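Esterase (Pelagibacterium halotolerans, PDB 5DWD) probably hydrolyses carboxylic ester bonds, as a carboxylesterase of the alpha/beta-hydrolase superfamily. Local coordinates at residues B[62-67]-B[227-232]; B[180-185]-B[203-208]. All coordinates share one frame; numbering follows the deposited sequence.

Contact 1: residues B[62-67]-B[227-232]; sequences QFWRDS and DGLDTA
F63 and W64, neighbours on helix 54-65, meet helix 226-239 through apolar side chains: F63 packs on L229, and W64 on L229 and A232. No hydrogen bond crosses between the two segments. The main element is a CH-pi contact: CD2 of L229 sits over one face of the F63 ring, 3.9 Å from the ring centroid and 19° off the normal. The methyl is displaced toward the rim, where it lies 3.7 Å from F63 CE2. Both side chains have CG anti to the backbone N (chi1 173° in F63, -175° in L229), so the two reach out and meet from opposite directions.

Van der Waals contact continues at the indole. The other L229 methyl, CD1, approaches W64 CZ2 obliquely at 4.1 Å, while A232 CB meets the same CZ2 at the ring edge, 3.7 Å away. These contacts join two helices of the alpha/beta-hydrolase fold, one early in the chain and the other at its C-terminal end; the nearest CA atoms, those of W64 and L229, are 9.7 Å apart. With L229 cut back to an alanine, the F63 face would probably lose its methyl partner and a gap would open beside the indole.

One polar bond positions the indole: W64 NE1 is hydrogen-bonded to T233 OG1, one turn beyond L229. The same hydroxyl also bonds L229 O, which ties the partner of the indole N-H to the leucine's own turn.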
# COMPACT_ATOMS: atom_id res chain seq x y z
N GLN B 62 -3.61 -16.58 -21.12
CA GLN B 62 -4.18 -17.91 -21.35
C GLN B 62 -3.66 -18.90 -20.32
O GLN B 62 -4.41 -19.79 -19.85
CB GLN B 62 -3.90 -18.37 -22.78
CG GLN B 62 -4.81 -19.47 -23.28
CD GLN B 62 -6.23 -19.02 -23.56
OE1 GLN B 62 -7.16 -19.49 -22.92
NE2 GLN B 62 -6.40 -18.13 -24.56
N PHE B 63 -2.39 -18.79 -19.97
CA PHE B 63 -1.77 -19.69 -18.99
C PHE B 63 -2.39 -19.45 -17.62
O PHE B 63 -2.71 -20.38 -16.88
CB PHE B 63 -0.26 -19.47 -18.96
CG PHE B 63 0.46 -20.20 -17.89
CD1 PHE B 63 0.83 -21.51 -18.06
CD2 PHE B 63 0.77 -19.58 -16.70
CE1 PHE B 63 1.47 -22.19 -17.05
CE2 PHE B 63 1.42 -20.25 -15.68
CZ PHE B 63 1.77 -21.57 -15.86
N TRP B 64 -2.57 -18.17 -17.27
CA TRP B 64 -2.99 -17.84 -15.93
C TRP B 64 -4.50 -18.02 -15.79
O TRP B 64 -4.97 -18.21 -14.67
CB TRP B 64 -2.62 -16.39 -15.58
CG TRP B 64 -1.24 -16.28 -15.07
CD1 TRP B 64 -0.56 -17.19 -14.41
CD2 TRP B 64 -0.44 -15.11 -15.10
NE1 TRP B 64 0.62 -16.73 -14.02
CE2 TRP B 64 0.74 -15.42 -14.43
CE3 TRP B 64 -0.60 -13.85 -15.64
CZ2 TRP B 64 1.81 -14.55 -14.34
CZ3 TRP B 64 0.46 -12.95 -15.55
CH2 TRP B 64 1.65 -13.31 -14.87
N ARG B 65 -5.25 -17.92 -16.87
CA ARG B 65 -6.74 -18.04 -16.73
C ARG B 65 -7.10 -19.45 -16.20
O ARG B 65 -8.13 -19.60 -15.49
CB ARG B 65 -7.51 -17.67 -18.00
CG ARG B 65 -7.42 -18.71 -19.06
CD ARG B 65 -8.06 -18.32 -20.38
NE ARG B 65 -9.29 -17.54 -20.35
CZ ARG B 65 -10.12 -17.42 -21.39
NH1 ARG B 65 -9.84 -18.04 -22.57
NH2 ARG B 65 -11.24 -16.69 -21.27
N ASP B 66 -6.26 -20.47 -16.45
CA ASP B 66 -6.48 -21.81 -15.85
C ASP B 66 -6.45 -21.81 -14.31
O ASP B 66 -7.13 -22.63 -13.68
CB ASP B 66 -5.45 -22.82 -16.37
CG ASP B 66 -5.66 -23.16 -17.84
OD1 ASP B 66 -6.76 -22.93 -18.43
OD2 ASP B 66 -4.72 -23.73 -18.38
N SER B 67 -5.65 -20.92 -13.71
CA SER B 67 -5.53 -20.79 -12.28
C SER B 67 -6.42 -19.78 -11.64
O SER B 67 -6.68 -19.90 -10.46
CB SER B 67 -4.07 -20.51 -11.85
OG SER B 67 -3.24 -21.57 -12.25
N ASP B 227 10.85 -20.54 -13.75
CA ASP B 227 10.82 -20.18 -12.36
C ASP B 227 10.28 -18.77 -12.09
O ASP B 227 9.67 -18.57 -11.05
CB ASP B 227 12.14 -20.32 -11.68
CG ASP B 227 13.15 -19.37 -12.19
OD1 ASP B 227 13.78 -19.74 -13.17
OD2 ASP B 227 13.33 -18.25 -11.66
N GLY B 228 10.52 -17.82 -12.98
CA GLY B 228 9.92 -16.46 -12.89
C GLY B 228 8.39 -16.56 -13.01
O GLY B 228 7.62 -15.94 -12.22
N LEU B 229 7.93 -17.35 -13.96
CA LEU B 229 6.51 -17.59 -14.16
C LEU B 229 5.84 -18.23 -12.93
O LEU B 229 4.86 -17.73 -12.41
CB LEU B 229 6.34 -18.48 -15.36
CG LEU B 229 4.91 -18.75 -15.80
CD1 LEU B 229 4.20 -17.41 -16.00
CD2 LEU B 229 4.80 -19.61 -17.07
N ASP B 230 6.47 -19.28 -12.40
CA ASP B 230 6.01 -19.84 -11.13
C ASP B 230 6.00 -18.88 -9.93
O ASP B 230 4.98 -18.86 -9.18
CB ASP B 230 6.83 -21.09 -10.81
CG ASP B 230 6.65 -22.23 -11.91
OD1 ASP B 230 5.69 -22.17 -12.73
OD2 ASP B 230 7.45 -23.15 -11.89
N THR B 231 7.04 -18.07 -9.78
CA THR B 231 7.10 -17.03 -8.72
C THR B 231 5.88 -16.07 -8.89
O THR B 231 5.21 -15.75 -7.90
CB THR B 231 8.43 -16.31 -8.72
OG1 THR B 231 9.49 -17.26 -8.42
CG2 THR B 231 8.43 -15.18 -7.76
N ALA B 232 5.65 -15.60 -10.11
CA ALA B 232 4.52 -14.71 -10.42
C ALA B 232 3.16 -15.33 -10.14
O ALA B 232 2.31 -14.72 -9.57
CB ALA B 232 4.57 -14.15 -11.85

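Contact 2: residues B[180-185]-B[203-208]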
# COMPACT_ATOMS: atom_id res chain seq x y z
N PRO B 180 1.21 0.24 -4.15
CA PRO B 180 0.79 -1.13 -4.23
C PRO B 180 1.98 -2.06 -3.97
O PRO B 180 3.15 -1.60 -4.14
CB PRO B 180 0.37 -1.24 -5.67
CG PRO B 180 1.29 -0.35 -6.40
CD PRO B 180 1.37 0.87 -5.49
N PRO B 181 1.74 -3.33 -3.63
CA PRO B 181 2.85 -4.27 -3.60
C PRO B 181 3.41 -4.49 -5.00
O PRO B 181 2.70 -4.43 -5.97
CB PRO B 181 2.24 -5.57 -3.14
CG PRO B 181 0.79 -5.41 -3.26
CD PRO B 181 0.47 -3.95 -3.23
N VAL B 182 4.74 -4.77 -5.04
CA VAL B 182 5.43 -4.86 -6.30
C VAL B 182 6.29 -6.11 -6.24
O VAL B 182 7.03 -6.35 -5.30
CB VAL B 182 6.32 -3.60 -6.56
CG1 VAL B 182 7.24 -3.81 -7.77
CG2 VAL B 182 5.49 -2.33 -6.70
N LEU B 183 6.22 -6.90 -7.29
CA LEU B 183 7.12 -8.02 -7.48
C LEU B 183 7.98 -7.79 -8.71
O LEU B 183 7.46 -7.60 -9.84
CB LEU B 183 6.32 -9.28 -7.71
CG LEU B 183 6.99 -10.59 -8.09
CD1 LEU B 183 8.10 -10.91 -7.12
CD2 LEU B 183 6.03 -11.73 -8.29
N LEU B 184 9.30 -7.79 -8.54
CA LEU B 184 10.26 -7.70 -9.62
C LEU B 184 10.83 -9.06 -9.90
O LEU B 184 11.17 -9.77 -8.94
CB LEU B 184 11.43 -6.79 -9.21
CG LEU B 184 11.04 -5.39 -8.67
CD1 LEU B 184 12.25 -4.73 -7.99
CD2 LEU B 184 10.46 -4.48 -9.73
N ILE B 185 10.92 -9.41 -11.19
CA ILE B 185 11.44 -10.69 -11.61
C ILE B 185 12.38 -10.43 -12.73
O ILE B 185 12.02 -9.74 -13.70
CB ILE B 185 10.28 -11.58 -12.14
CG1 ILE B 185 9.35 -11.89 -10.95
CG2 ILE B 185 10.85 -12.86 -12.77
CD1 ILE B 185 8.16 -12.63 -11.31
N PRO B 203 15.71 -1.85 -3.48
CA PRO B 203 15.83 -0.93 -2.32
C PRO B 203 15.22 0.49 -2.48
O PRO B 203 14.79 1.04 -1.46
CB PRO B 203 17.35 -0.88 -2.05
CG PRO B 203 17.92 -1.25 -3.39
CD PRO B 203 17.02 -2.30 -3.96
N LYS B 204 15.19 1.06 -3.65
CA LYS B 204 14.54 2.29 -3.91
C LYS B 204 13.08 2.19 -3.59
O LYS B 204 12.52 3.07 -2.91
CB LYS B 204 14.70 2.67 -5.37
CG LYS B 204 14.22 4.07 -5.69
CD LYS B 204 14.88 5.17 -4.88
CE LYS B 204 14.09 6.48 -5.00
NZ LYS B 204 14.97 7.61 -4.60
N LEU B 205 12.45 1.12 -4.09
CA LEU B 205 11.00 0.93 -3.82
C LEU B 205 10.73 0.71 -2.33
O LEU B 205 9.78 1.30 -1.77
CB LEU B 205 10.46 -0.25 -4.59
CG LEU B 205 10.52 -0.03 -6.12
CD1 LEU B 205 10.01 -1.31 -6.75
CD2 LEU B 205 9.65 1.14 -6.62
N ILE B 206 11.61 -0.03 -1.65
CA ILE B 206 11.43 -0.22 -0.23
C ILE B 206 11.55 1.12 0.51
O ILE B 206 10.78 1.40 1.50
CB ILE B 206 12.38 -1.30 0.29
CG1 ILE B 206 11.95 -2.68 -0.18
CG2 ILE B 206 12.45 -1.28 1.84
CD1 ILE B 206 13.01 -3.75 0.01
N ASP B 207 12.50 1.95 0.10
CA ASP B 207 12.72 3.26 0.71
C ASP B 207 11.54 4.20 0.54
O ASP B 207 11.28 5.05 1.40
CB ASP B 207 13.98 3.93 0.21
CG ASP B 207 15.24 3.41 0.93
OD1 ASP B 207 15.13 2.73 1.99
OD2 ASP B 207 16.37 3.69 0.46
N LEU B 208 10.81 4.02 -0.55
CA LEU B 208 9.63 4.79 -0.82
C LEU B 208 8.43 4.26 -0.06
O LEU B 208 7.34 4.88 -0.13
CB LEU B 208 9.32 4.83 -2.35
CG LEU B 208 10.37 5.60 -3.15
CD1 LEU B 208 10.17 5.49 -4.69
CD2 LEU B 208 10.48 7.05 -2.70
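This is a buried, wholly apolar helix-on-sheet contact inside a beta-alpha-beta unit, in which strand 182-187 leads into helix 196-207 and the chain then returns as the parallel strand 212-217. L205 projects from the helix toward the strand. On the strand side V182 and L184 are the residues that receive it, being two positions apart and therefore on the same face of the sheet, whereas the intervening L183 points away. The backbones come nearest at V182 and L205, whose CA atoms are 8.4 Å apart.

A single methyl does the touching. CD1 of L205 lies 3.9 Å from CG1 of V182 and, more loosely, 4.3 Å from CD1 of L184, so it bridges the two strand residues. In V182 it is the branch anti to the backbone N (CG1, chi1 170°) that meets the leucine, and the two side chains cross at about a right angle. L205 has CG anti to its carbonyl carbon (chi1 -64°) and a nearly straight continuation at chi2 (178°) that carries CD1 to the sheet.

The surroundings are also largely aliphatic: L205 further touches L150, I210 and A212, and L184 reaches L214 on the adjacent strand. Near D207 the character changes, since D207 O accepts a hydrogen bond from K179 NZ of the second subunit.

With no hydrogen bond or charge pair between the segments and just 93 Å² buried, no directional bond fixes the orientation of L205, so what holds it in place is probably the exclusion of water from its methyl and the aliphatic neighbours around it.

In the fold
The centres of the two contacts are 21 Å apart, yet their segments meet: A232 CB of contact 1 lies 3.9 Å from I185 CD1 of contact 2, and L183 CD2 comes within 4.0 Å of A232 CA. Along the chain the order is 62-67, 180-185, 203-208, 227-232, so both segments of contact 2 fall between those of contact 1. Strand 182-187 in the mixed sheet is the common element. V182 and L184 face helix 196-207, while L183 and I185 face helix 226-239. Helices 54-65 and 226-239 thus lie side by side on one face of the sheet and helix 196-207 on the other, consistent with the three-layer alpha/beta/alpha sandwich of the alpha/beta-hydrolase fold.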